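Side-chain contacts in conserved hypothetical protein (Nitrosomonas europaea, PDB 1XFS), which is of unknown function but belongs to the AHA1 family, is related to the C-terminal domain of the Hsp90 ATPase activator, and has a Bet v 1-like fold: residues G28-E33 and V51-G56; W38-P41 and S45-D48; V62-D65 and N69-P72; C76-T81 and R85-S90; A133-P138 and K142-M147. One frame throughout, in Å; residues are numbered along the deposited sequence.

Interaction 1 of 5, residues G28-E33 and V51-G56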
# COMPACT_ATOMS: atom_id res chain seq x y z
N GLY A 28 -5.88 -9.31 -19.77
CA GLY A 28 -5.13 -8.22 -20.37
C GLY A 28 -4.50 -7.31 -19.33
O GLY A 28 -3.41 -6.77 -19.54
N LEU A 29 -5.17 -7.14 -18.20
CA LEU A 29 -4.67 -6.29 -17.13
C LEU A 29 -3.63 -6.93 -16.24
O LEU A 29 -2.88 -6.23 -15.55
CB LEU A 29 -5.84 -5.84 -16.24
CG LEU A 29 -6.78 -4.80 -16.84
CD1 LEU A 29 -8.07 -4.77 -16.06
CD2 LEU A 29 -6.10 -3.44 -16.82
N THR A 30 -3.55 -8.25 -16.26
CA THR A 30 -2.65 -8.97 -15.37
C THR A 30 -1.54 -9.85 -15.97
O THR A 30 -0.65 -10.28 -15.23
CB THR A 30 -3.48 -9.84 -14.42
OG1 THR A 30 -4.24 -10.78 -15.19
CG2 THR A 30 -4.45 -8.96 -13.64
N GLU A 31 -1.59 -10.11 -17.26
CA GLU A 31 -0.57 -10.95 -17.89
C GLU A 31 0.49 -10.12 -18.62
O GLU A 31 0.19 -9.41 -19.58
CB GLU A 31 -1.23 -11.93 -18.87
CG GLU A 31 -2.21 -12.89 -18.21
CD GLU A 31 -2.77 -13.93 -19.16
OE1 GLU A 31 -3.73 -14.64 -18.78
OE2 GLU A 31 -2.24 -14.05 -20.29
N PRO A 32 1.75 -10.21 -18.16
CA PRO A 32 2.86 -9.47 -18.77
C PRO A 32 2.90 -9.56 -20.31
O PRO A 32 3.07 -8.55 -20.98
CB PRO A 32 4.09 -10.08 -18.11
CG PRO A 32 3.58 -10.42 -16.74
CD PRO A 32 2.22 -11.04 -17.04
N GLU A 33 2.72 -10.77 -20.84
CA GLU A 33 2.75 -10.97 -22.29
C GLU A 33 1.73 -10.10 -23.02
O GLU A 33 1.92 -9.75 -24.19
CB GLU A 33 2.52 -12.44 -22.63
CG GLU A 33 3.75 -13.32 -22.45
CD GLU A 33 4.78 -13.11 -23.55
OE1 GLU A 33 4.56 -13.59 -24.68
OE2 GLU A 33 5.81 -12.44 -23.29
N VAL A 51 5.37 -9.36 -13.40
CA VAL A 51 4.18 -9.29 -12.55
C VAL A 51 4.09 -10.45 -11.56
O VAL A 51 4.15 -11.61 -11.95
CB VAL A 51 2.89 -9.30 -13.43
CG1 VAL A 51 1.66 -9.55 -12.55
CG2 VAL A 51 2.76 -7.97 -14.17
N ASP A 52 3.95 -10.13 -10.27
CA ASP A 52 3.76 -11.13 -9.21
C ASP A 52 2.37 -10.70 -8.73
O ASP A 52 2.25 -9.81 -7.88
CB ASP A 52 4.81 -10.97 -8.10
CG ASP A 52 4.63 -12.00 -6.97
OD1 ASP A 52 5.35 -11.89 -5.95
OD2 ASP A 52 3.79 -12.91 -7.10
N LEU A 53 1.34 -11.33 -9.28
CA LEU A 53 -0.06 -10.97 -9.01
C LEU A 53 -0.63 -11.42 -7.67
O LEU A 53 -1.35 -12.42 -7.58
CB LEU A 53 -0.95 -11.48 -10.15
CG LEU A 53 -2.34 -10.87 -10.28
CD1 LEU A 53 -2.24 -9.40 -10.68
CD2 LEU A 53 -3.13 -11.64 -11.32
N ARG A 54 -0.32 -10.64 -6.64
CA ARG A 54 -0.79 -10.89 -5.29
C ARG A 54 -0.51 -9.63 -4.49
O ARG A 54 0.34 -8.83 -4.87
CB ARG A 54 -0.01 -12.06 -4.67
CG ARG A 54 1.49 -11.80 -4.56
CD ARG A 54 2.23 -12.96 -3.91
NE ARG A 54 3.66 -12.68 -3.77
CZ ARG A 54 4.18 -11.79 -2.94
NH1 ARG A 54 3.39 -11.07 -2.15
NH2 ARG A 54 5.49 -11.60 -2.90
N PRO A 55 -1.25 -9.43 -3.39
CA PRO A 55 -1.04 -8.25 -2.54
C PRO A 55 0.41 -8.32 -2.04
O PRO A 55 0.84 -9.35 -1.51
CB PRO A 55 -2.05 -8.46 -1.42
CG PRO A 55 -3.19 -9.15 -2.13
CD PRO A 55 -2.47 -10.15 -3.00
N GLY A 56 1.15 -7.23 -2.21
CA GLY A 56 2.54 -7.21 -1.80
C GLY A 56 3.47 -7.64 -2.92
O GLY A 56 4.70 -7.60 -2.77

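Interaction 2 of 5, residues W38-P41 and S45-D48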
# COMPACT_ATOMS: atom_id res chain seq x y z
N TRP A 38 -0.02 -3.02 -24.72
CA TRP A 38 -1.05 -1.98 -24.65
C TRP A 38 -0.92 -0.99 -23.49
O TRP A 38 -1.45 0.12 -23.56
CB TRP A 38 -2.44 -2.62 -24.54
CG TRP A 38 -2.71 -3.24 -23.19
CD1 TRP A 38 -2.47 -4.54 -22.81
CD2 TRP A 38 -3.24 -2.58 -22.03
NE1 TRP A 38 -2.82 -4.71 -21.49
CE2 TRP A 38 -3.29 -3.53 -20.99
CE3 TRP A 38 -3.67 -1.27 -21.77
CZ2 TRP A 38 -3.76 -3.22 -19.70
CZ3 TRP A 38 -4.13 -0.95 -20.50
CH2 TRP A 38 -4.18 -1.93 -19.48
N PHE A 39 -0.23 -1.40 -22.44
CA PHE A 39 -0.06 -0.60 -21.22
C PHE A 39 0.43 0.83 -21.43
O PHE A 39 0.10 1.72 -20.64
CB PHE A 39 0.86 -1.34 -20.25
CG PHE A 39 0.77 -0.87 -18.83
CD1 PHE A 39 -0.42 -0.99 -18.12
CD2 PHE A 39 1.88 -0.32 -18.20
CE1 PHE A 39 -0.50 -0.58 -16.79
CE2 PHE A 39 1.81 0.10 -16.87
CZ PHE A 39 0.62 -0.03 -16.16
N VAL A 40 1.23 1.05 -22.47
CA VAL A 40 1.72 2.39 -22.76
C VAL A 40 1.23 2.80 -24.15
O VAL A 40 1.14 1.97 -25.06
CB VAL A 40 3.27 2.46 -22.72
CG1 VAL A 40 3.75 2.19 -21.29
CG2 VAL A 40 3.88 1.47 -23.69
N PRO A 41 0.89 4.08 -24.32
CA PRO A 41 0.41 4.59 -25.60
C PRO A 41 1.54 4.75 -26.61
O PRO A 41 2.55 5.38 -26.32
CB PRO A 41 -0.22 5.93 -25.21
CG PRO A 41 0.67 6.38 -24.08
CD PRO A 41 0.83 5.11 -23.27
N SER A 45 6.69 2.21 -25.87
CA SER A 45 6.64 0.76 -25.81
C SER A 45 7.15 0.24 -24.47
O SER A 45 7.65 1.01 -23.65
CB SER A 45 7.47 0.16 -26.94
OG SER A 45 8.83 0.58 -26.85
N ILE A 46 7.02 -1.06 -24.26
CA ILE A 46 7.49 -1.69 -23.02
C ILE A 46 8.64 -2.63 -23.33
O ILE A 46 8.50 -3.57 -24.11
CB ILE A 46 6.36 -2.48 -22.34
CG1 ILE A 46 5.23 -1.53 -21.95
CG2 ILE A 46 6.91 -3.21 -21.11
CD1 ILE A 46 4.07 -2.20 -21.25
N SER A 47 9.78 -2.38 -22.69
CA SER A 47 10.99 -3.17 -22.89
C SER A 47 11.05 -4.38 -21.95
O SER A 47 11.81 -5.32 -22.19
CB SER A 47 12.22 -2.30 -22.66
OG SER A 47 12.14 -1.11 -23.43
N ASP A 48 10.27 -4.33 -20.88
CA ASP A 48 10.24 -5.42 -19.92
C ASP A 48 9.03 -5.25 -19.01
O ASP A 48 8.59 -4.13 -18.75
CB ASP A 48 11.52 -5.43 -19.09
CG ASP A 48 11.78 -6.77 -18.42
OD1 ASP A 48 12.76 -6.88 -17.66
OD2 ASP A 48 11.02 -7.73 -18.67

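Interaction 3 of 5, residues V62-D65 and N69-P72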
# COMPACT_ATOMS: atom_id res chain seq x y z
N VAL A 62 9.41 -1.60 -17.75
CA VAL A 62 10.43 -0.71 -18.28
C VAL A 62 9.81 -0.05 -19.50
O VAL A 62 9.52 -0.72 -20.49
CB VAL A 62 11.70 -1.45 -18.71
CG1 VAL A 62 12.69 -0.46 -19.32
CG2 VAL A 62 12.32 -2.15 -17.52
N MSE A 63 9.58 1.25 -19.40
CA MSE A 63 8.98 2.02 -20.48
C MSE A 63 10.05 2.69 -21.33
O MSE A 63 11.05 3.20 -20.81
CB MSE A 63 8.05 3.08 -19.90
CG MSE A 63 6.85 2.51 -19.17
SE MSE A 63 5.89 3.89 -18.22
CE MSE A 63 5.25 4.91 -19.73
N GLN A 64 9.84 2.70 -22.64
CA GLN A 64 10.78 3.33 -23.56
C GLN A 64 10.02 4.39 -24.35
O GLN A 64 8.98 4.11 -24.96
CB GLN A 64 11.38 2.30 -24.51
CG GLN A 64 12.47 2.85 -25.42
CD GLN A 64 13.07 1.80 -26.34
OE1 GLN A 64 13.69 0.84 -25.89
NE2 GLN A 64 12.87 1.97 -27.64
N ASP A 65 10.54 5.62 -24.34
CA ASP A 65 9.89 6.70 -25.07
C ASP A 65 10.37 6.71 -26.52
O ASP A 65 11.27 5.96 -26.88
CB ASP A 65 10.16 8.06 -24.40
CG ASP A 65 11.64 8.41 -24.32
OD1 ASP A 65 12.42 7.93 -25.15
OD2 ASP A 65 12.01 9.20 -23.43
N ASN A 69 14.81 6.54 -24.65
CA ASN A 69 15.13 6.51 -23.23
C ASN A 69 14.29 5.46 -22.52
O ASN A 69 13.10 5.31 -22.80
CB ASN A 69 14.87 7.87 -22.59
CG ASN A 69 15.66 8.99 -23.24
OD1 ASN A 69 16.88 8.91 -23.34
ND2 ASN A 69 14.97 10.03 -23.69
N LYS A 70 14.92 4.73 -21.61
CA LYS A 70 14.25 3.68 -20.84
C LYS A 70 13.99 4.16 -19.42
O LYS A 70 14.86 4.76 -18.79
CB LYS A 70 15.10 2.41 -20.78
CG LYS A 70 15.26 1.68 -22.11
CD LYS A 70 15.94 0.33 -21.88
CE LYS A 70 16.10 -0.45 -23.16
NZ LYS A 70 14.79 -0.71 -23.81
N PHE A 71 12.79 3.89 -18.92
CA PHE A 71 12.44 4.30 -17.57
C PHE A 71 11.89 3.12 -16.78
O PHE A 71 10.74 2.71 -16.96
CB PHE A 71 11.41 5.43 -17.60
CG PHE A 71 11.84 6.63 -18.41
CD1 PHE A 71 11.67 6.65 -19.79
CD2 PHE A 71 12.42 7.73 -17.79
CE1 PHE A 71 12.07 7.75 -20.55
CE2 PHE A 71 12.83 8.84 -18.54
CZ PHE A 71 12.65 8.85 -19.92
N PRO A 72 12.71 2.53 -15.90
CA PRO A 72 12.26 1.39 -15.09
C PRO A 72 11.23 1.87 -14.06
O PRO A 72 11.48 2.83 -13.33
CB PRO A 72 13.55 0.90 -14.44
CG PRO A 72 14.34 2.17 -14.27
CD PRO A 72 14.12 2.85 -15.61

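Interaction 4 of 5, residues C76-T81 and R85-S90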
# COMPACT_ATOMS: atom_id res chain seq x y z
N CYS A 76 3.73 -1.85 -6.53
CA CYS A 76 3.30 -2.94 -5.66
C CYS A 76 1.79 -3.15 -5.76
O CYS A 76 1.03 -2.19 -5.73
CB CYS A 76 3.67 -2.59 -4.21
SG CYS A 76 3.36 -3.85 -2.98
N PHE A 77 1.34 -4.40 -5.88
CA PHE A 77 -0.09 -4.67 -5.92
C PHE A 77 -0.64 -4.57 -4.50
O PHE A 77 0.01 -4.98 -3.54
CB PHE A 77 -0.37 -6.06 -6.51
CG PHE A 77 -0.16 -6.14 -7.99
CD1 PHE A 77 -1.00 -5.46 -8.87
CD2 PHE A 77 0.91 -6.86 -8.51
CE1 PHE A 77 -0.77 -5.50 -10.26
CE2 PHE A 77 1.16 -6.90 -9.90
CZ PHE A 77 0.31 -6.22 -10.76
N LEU A 78 -1.83 -4.00 -4.36
CA LEU A 78 -2.45 -3.84 -3.04
C LEU A 78 -3.71 -4.69 -2.89
O LEU A 78 -4.03 -5.14 -1.80
CB LEU A 78 -2.79 -2.38 -2.80
CG LEU A 78 -1.61 -1.42 -2.90
CD1 LEU A 78 -2.11 0.01 -2.71
CD2 LEU A 78 -0.57 -1.75 -1.82
N GLU A 79 -4.43 -4.87 -3.99
CA GLU A 79 -5.64 -5.67 -3.99
C GLU A 79 -5.77 -6.37 -5.33
O GLU A 79 -5.55 -5.77 -6.38
CB GLU A 79 -6.89 -4.82 -3.74
CG GLU A 79 -8.18 -5.66 -3.78
CD GLU A 79 -9.45 -4.86 -3.62
OE1 GLU A 79 -10.51 -5.33 -4.10
OE2 GLU A 79 -9.42 -3.76 -3.01
N VAL A 80 -6.10 -7.65 -5.27
CA VAL A 80 -6.30 -8.46 -6.47
C VAL A 80 -7.58 -9.24 -6.25
O VAL A 80 -7.58 -10.29 -5.61
CB VAL A 80 -5.13 -9.45 -6.69
CG1 VAL A 80 -5.36 -10.23 -7.99
CG2 VAL A 80 -3.81 -8.70 -6.76
N THR A 81 -8.68 -8.70 -6.76
CA THR A 81 -9.97 -9.36 -6.63
C THR A 81 -10.31 -9.78 -8.05
O THR A 81 -10.71 -8.98 -8.89
CB THR A 81 -11.00 -8.38 -6.03
OG1 THR A 81 -10.52 -7.91 -4.76
CG2 THR A 81 -12.35 -9.06 -5.81
N ARG A 85 -11.55 -6.19 -9.26
CA ARG A 85 -10.79 -5.01 -8.87
C ARG A 85 -9.29 -5.26 -8.76
O ARG A 85 -8.85 -6.25 -8.18
CB ARG A 85 -11.31 -4.47 -7.53
CG ARG A 85 -10.71 -3.13 -7.14
CD ARG A 85 -11.17 -2.65 -5.77
NE ARG A 85 -12.59 -2.33 -5.72
CZ ARG A 85 -13.54 -3.17 -5.30
NH1 ARG A 85 -13.22 -4.39 -4.88
NH2 ARG A 85 -14.81 -2.79 -5.29
N LEU A 86 -8.51 -4.35 -9.34
CA LEU A 86 -7.07 -4.43 -9.31
C LEU A 86 -6.55 -3.09 -8.81
O LEU A 86 -6.94 -2.05 -9.33
CB LEU A 86 -6.51 -4.72 -10.70
CG LEU A 86 -5.00 -4.95 -10.77
CD1 LEU A 86 -4.63 -6.20 -9.96
CD2 LEU A 86 -4.61 -5.14 -12.23
N ILE A 87 -5.71 -3.12 -7.80
CA ILE A 87 -5.15 -1.89 -7.26
C ILE A 87 -3.65 -2.03 -7.12
O ILE A 87 -3.18 -3.02 -6.55
CB ILE A 87 -5.71 -1.55 -5.86
CG1 ILE A 87 -7.25 -1.38 -5.92
CG2 ILE A 87 -5.06 -0.26 -5.33
CD1 ILE A 87 -7.89 -0.98 -4.58
N TRP A 88 -2.90 -1.08 -7.66
CA TRP A 88 -1.45 -1.11 -7.52
C TRP A 88 -0.99 0.31 -7.22
O TRP A 88 -1.71 1.27 -7.49
CB TRP A 88 -0.77 -1.65 -8.79
CG TRP A 88 -0.94 -0.82 -10.02
CD1 TRP A 88 -0.18 0.26 -10.40
CD2 TRP A 88 -1.92 -1.00 -11.04
NE1 TRP A 88 -0.64 0.76 -11.59
CE2 TRP A 88 -1.70 0.01 -12.01
CE3 TRP A 88 -2.96 -1.92 -11.24
CZ2 TRP A 88 -2.50 0.12 -13.16
CZ3 TRP A 88 -3.75 -1.80 -12.38
CH2 TRP A 88 -3.51 -0.78 -13.32
N THR A 89 0.18 0.44 -6.61
CA THR A 89 0.67 1.75 -6.27
C THR A 89 2.15 1.90 -6.59
O THR A 89 2.89 0.92 -6.60
CB THR A 89 0.48 2.04 -4.75
OG1 THR A 89 0.89 3.38 -4.47
CG2 THR A 89 1.29 1.07 -3.89
N SER A 90 2.58 3.12 -6.88
CA SER A 90 4.00 3.36 -7.15
C SER A 90 4.63 3.97 -5.90
O SER A 90 5.82 4.27 -5.89
CB SER A 90 4.19 4.26 -8.38
OG SER A 90 3.59 5.52 -8.22

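Interaction 5 of 5, residues A133-P138 and K142-M147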
# COMPACT_ATOMS: atom_id res chain seq x y z
N ALA A 133 -6.93 7.25 -10.85
CA ALA A 133 -5.55 7.46 -10.44
C ALA A 133 -5.60 8.40 -9.25
O ALA A 133 -6.08 9.54 -9.37
CB ALA A 133 -4.74 8.08 -11.58
N MSE A 134 -5.12 7.92 -8.11
CA MSE A 134 -5.12 8.68 -6.86
C MSE A 134 -3.77 9.36 -6.64
O MSE A 134 -2.73 8.72 -6.76
CB MSE A 134 -5.42 7.76 -5.67
CG MSE A 134 -6.71 6.98 -5.78
SE MSE A 134 -6.84 5.71 -4.31
CE MSE A 134 -7.46 6.91 -2.98
N HIS A 135 -3.80 10.65 -6.34
CA HIS A 135 -2.57 11.40 -6.10
C HIS A 135 -2.49 11.89 -4.66
O HIS A 135 -3.49 11.86 -3.94
CB HIS A 135 -2.49 12.59 -7.05
CG HIS A 135 -2.64 12.20 -8.49
ND1 HIS A 135 -3.87 12.07 -9.09
CD2 HIS A 135 -1.72 11.83 -9.41
CE1 HIS A 135 -3.70 11.64 -10.33
NE2 HIS A 135 -2.41 11.49 -10.55
N ASN A 136 -1.31 12.34 -4.25
CA ASN A 136 -1.13 12.80 -2.88
C ASN A 136 -1.46 14.27 -2.65
O ASN A 136 -1.80 14.66 -1.53
CB ASN A 136 0.31 12.48 -2.40
CG ASN A 136 1.39 12.97 -3.35
OD1 ASN A 136 2.48 12.39 -3.41
ND2 ASN A 136 1.11 14.04 -4.08
N THR A 137 -1.39 15.07 -3.70
CA THR A 137 -1.67 16.50 -3.59
C THR A 137 -2.32 17.04 -4.85
O THR A 137 -2.24 16.43 -5.92
CB THR A 137 -0.37 17.29 -3.37
OG1 THR A 137 0.53 17.03 -4.46
CG2 THR A 137 0.29 16.88 -2.06
N PRO A 138 -3.00 18.20 -4.75
CA PRO A 138 -3.65 18.79 -5.93
C PRO A 138 -2.64 19.11 -7.02
O PRO A 138 -2.92 18.95 -8.21
CB PRO A 138 -4.30 20.05 -5.36
CG PRO A 138 -4.60 19.68 -3.94
CD PRO A 138 -3.33 18.96 -3.53
N LYS A 142 -2.86 17.90 -10.81
CA LYS A 142 -2.80 18.88 -11.90
C LYS A 142 -1.65 18.54 -12.85
O LYS A 142 -1.80 18.60 -14.07
CB LYS A 142 -2.61 20.28 -11.31
CG LYS A 142 -2.63 21.41 -12.33
CD LYS A 142 -3.99 21.55 -12.99
CE LYS A 142 -4.02 22.77 -13.90
NZ LYS A 142 -5.36 22.95 -14.53
N LEU A 143 -0.51 18.16 -12.28
CA LEU A 143 0.66 17.81 -13.06
C LEU A 143 0.37 16.62 -13.98
O LEU A 143 0.79 16.60 -15.13
CB LEU A 143 1.83 17.47 -12.15
CG LEU A 143 3.13 17.04 -12.84
CD1 LEU A 143 3.64 18.18 -13.72
CD2 LEU A 143 4.17 16.66 -11.80
N HIS A 144 -0.35 15.63 -13.45
CA HIS A 144 -0.68 14.45 -14.24
C HIS A 144 -1.57 14.85 -15.41
O HIS A 144 -1.45 14.30 -16.51
CB HIS A 144 -1.39 13.40 -13.37
CG HIS A 144 -1.18 11.99 -13.83
ND1 HIS A 144 -1.63 10.90 -13.12
CD2 HIS A 144 -0.56 11.49 -14.93
CE1 HIS A 144 -1.30 9.79 -13.76
NE2 HIS A 144 -0.65 10.12 -14.86
N GLU A 145 -2.45 15.82 -15.18
CA GLU A 145 -3.33 16.30 -16.24
C GLU A 145 -2.50 16.94 -17.34
O GLU A 145 -2.73 16.72 -18.53
CB GLU A 145 -4.33 17.32 -15.69
CG GLU A 145 -5.44 16.73 -14.84
CD GLU A 145 -6.44 17.78 -14.39
OE1 GLU A 145 -6.87 18.59 -15.24
OE2 GLU A 145 -6.80 17.79 -13.20
N GLU A 146 -1.52 17.75 -16.94
CA GLU A 146 -0.64 18.43 -17.88
C GLU A 146 0.33 17.43 -18.50
O GLU A 146 1.11 17.78 -19.39
CB GLU A 146 0.15 19.52 -17.16
CG GLU A 146 -0.71 20.42 -16.29
CD GLU A 146 0.11 21.44 -15.53
OE1 GLU A 146 1.09 21.05 -14.86
OE2 GLU A 146 -0.24 22.64 -15.58
N MSE A 147 0.27 16.19 -18.03
CA MSE A 147 1.15 15.14 -18.53
C MSE A 147 0.42 14.30 -19.58
O MSE A 147 1.00 13.39 -20.17
CB MSE A 147 1.59 14.25 -17.37
CG MSE A 147 2.98 13.66 -17.53
SE MSE A 147 4.36 15.02 -17.37
CE MSE A 147 4.52 15.04 -15.45

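Interaction 1 of 5, residues G28-E33 and V51-G56
Thr30 at the end of helix 22-30 meets Leu53, and Pro32 at the start of helix 32-35 meets Val51. The pair of short helices of this Bet v 1-like (helix-grip) fold is thereby packed against the end of the edge strand 45-51 and the loop after it. No hydrogen bond crosses the contact, which is made mostly by aliphatic groups. On Thr30 the touching begins at the branch point: Thr30 CB lies 3.6 Å from Leu53 CD2 and 4.0 Å from Leu53 CD1. Beyond CB the side chain forks. Chi1 of 61° tucks OG1 between the backbone N and the carbonyl carbon, where it bonds to the carbonyl oxygen of Trp26, one turn back in the same helix; the hydroxyl is thus satisfied away from the loop. The methyl is left for Leu53, with Thr30 CG2 3.7 Å from Leu53 CD1 and 3.8 Å from CD2, so both leucine methyls close on one threonine branch. Leu53 is the centre of an inverse gamma turn, and its side chain faces the helix; Phe77, Val80 and Leu86 of the sheet also touch it. Asp52 and Arg54, its two neighbours, pair with each other instead, through a salt bridge of 2.9 Å between Asp52 OD1 and Arg54 NE. After the single non-helical residue Glu31, the proline ring leans on the strand end. Pro32 CG sits 3.6 Å from Val51 CB, and the valine methyl Val51 CG1 comes 3.6 Å from Thr30 O.

Interaction 2 of 5, residues W38-P41 and S45-D48
Ile46 reaches out from the first residues of strand 45-51 and lies against two successive residues of the preceding loop, Phe39 and Val40, meeting each with a different part of its side chain. CD1 is anti to CA (chi2 -179°), giving an extended arm that runs slantwise past both partners. Its tip goes to the phenylalanine: Ile46 CD1 is 3.5 Å from Phe39 CB. The ring itself is met less closely, the nearest approach being 4.2 Å between Ile46 CD1 and Phe39 CD2, so the methyl fits at the root of the aromatic side chain. Further back along the arm, Ile46 CG1 lies 3.7 Å from Val40 CG2 and 4.1 Å from Val40 CG1, touching both methyls, CG2 more closely. Val40 CG2 also bears on the strand backbone, 3.6 Å from Ser45 CA, although the serine side chain itself points away from the loop. The phenylalanine ring is turned back over the preceding residue, where Phe39 CD1 stands 4.1 Å above one face of the Trp38 indole, toward its rim, and it meets the ring of Phe59 with the planes steeply inclined. The Val40 carbonyl oxygen accepts a bond from Gln159 NE2, and Pro41 packs on Thr155 and Thr156. Loop 38-41 is therefore layered between an edge strand and the long helix 149-167, the sheet-against-helix arrangement of the helix-grip fold.

Interaction 3 of 5, residues V62-D65 and N69-P72
Asp65 and Asn69 face each other across the turn of the hairpin formed by strands 58-64 and 70-81, and between them they use three hydrogen bonds. Asp65 N gives its hydrogen to the Asn69 carbonyl oxygen at 3.0 Å. In return Asn69 N reaches Asp65 OD1 at 2.8 Å, coming from above the carboxylate plane; OD1 also takes a weak hydrogen bond from Glu67 N. The second oxygen serves the side chain: Asn69 ND2 meets Asp65 OD2 at 3.1 Å on its syn lone pair. OD2 lies close to the plane of the amide, while the carboxylate as a whole is turned 78° from it. Chi1 of 60° swings the Asp65 carboxylate in toward Asn69 and so makes this double grip possible. The same OD2 also lies at the edge of the Phe71 ring, 3.2 Å from Phe71 CE1. Further from the turn, the hydrogen-bonded pair Met63 and Phe71 satisfies the backbone N and O of both residues, with Phe71 N to Met63 O at 2.7 Å and Met63 N to Phe71 O at 3.1 Å. In the non-hydrogen-bonded pair, Lys70 NZ donates a hydrogen bond to Gln64 OE1 at 2.8 Å, in the plane of that carbonyl. The ammonium also bonds to Ser47 OG, so it spans three strands. Val62 and Gln64 bond by their backbones to edge strand 45-51, while Met63, on the sheet face shared with Phe71, packs on Val40 and Trp44 of the loop leading into that strand.

Interaction 4 of 5, residues C76-T81 and R85-S90
A classic beta bulge interrupts the antiparallel hairpin of strands 70-81 and 85-89, with Leu78 and Glu79 both facing Ile87. The Ile87 carbonyl oxygen takes a nearly straight bond from Leu78 N at 2.8 Å and a weak one from Glu79 N at 3.4 Å. Beyond the bulge, Glu79 and Arg85 pair diagonally beside Ile87. Glu79 CG is anti to the backbone N (chi1 178°) and the chain stays extended beyond it, which carries the carboxylate across the arginine side chain. There OE1 receives two donors: Arg85 NH1 at 3.0 Å on the syn lone pair, forming a salt bridge, and Thr81 OG1 at 2.7 Å from Glu79 OE1, on the anti one. The guanidinium offers its edge, but its plane is turned 52° from the carboxylate. Glu79 OE2 instead rests against the tip of Ile87, 3.5 Å from CD1. The Phe77 side of the sheet is apolar: Phe77 CD1 touches both Trp88 CB at 3.8 Å and Leu86 CD1 at 3.9 Å. This face meets Phe59, Leu53 and helix 22-30, through Trp26 and Thr30. Strand 115-122 continues the sheet beside 85-89, and Leu78 at the bulge and Ile87 on the Glu79 face pack on Tyr96 of the second subunit.

Interaction 5 of 5, residues A133-P138 and K142-M147
The imidazoles of His135 and His144 meet edge to edge, neither lying over the other's face, with their planes at 82° and their centroids 5.0 Å apart. They tie residues 133-135, where strand 127-134 runs out, to helix 138-145, a short helix that precedes the long C-terminal helix of this Bet v 1-like fold. One hydrogen bond joins the rings: His135 NE2 and His144 ND1 are 2.7 Å apart, each near the plane of the other ring, and the bond is close to straight at 164°. The far nitrogen of the first ring, His135 ND1, is bonded to the carbonyl oxygen of Leu10, so this imidazole bridges the residue just before strand 11-18 and the helix and its rotation is fixed from both ends. His144 CG lies anti to the backbone N (chi1 -152°), which sends the ring off the helix toward the strand; there its CE1 comes 4.4 Å from Ala133 CB. Phe149 meets the His144 ring edge to face, and Leu12 touches both histidines. The carbonyl of His135 turns to the other chain, bonding to Arg97 of the second subunit. Thr137 is the N-cap of the helix. One turn on, Lys142 N bonds to Pro138 O at 2.8 Å, and Lys142 CB lies 3.4 Å from Pro138 O.

Overall arrangement
All five contacts border the same seven-stranded sheet, interaction 1 by fastening the short helices to the end of edge strand 45-51 and the loop after it. Interactions 3 and 4 share strand 70-81 but lie about 22 Å apart between centres: the first is a more exposed hairpin end rich in polar bonds, the second is more buried, apolar on its Phe77 face and charged beside Arg85. Interactions 1 and 2 are aliphatic in the main, with no hydrogen bond across; they join helix or loop to strand, and touch through Trp38. Interaction 1 also reaches Phe77 of interaction 4, and interaction 2 borders interaction 3. Interaction 5, a histidine pair, stands apart; it and interaction 4 alone meet the second subunit.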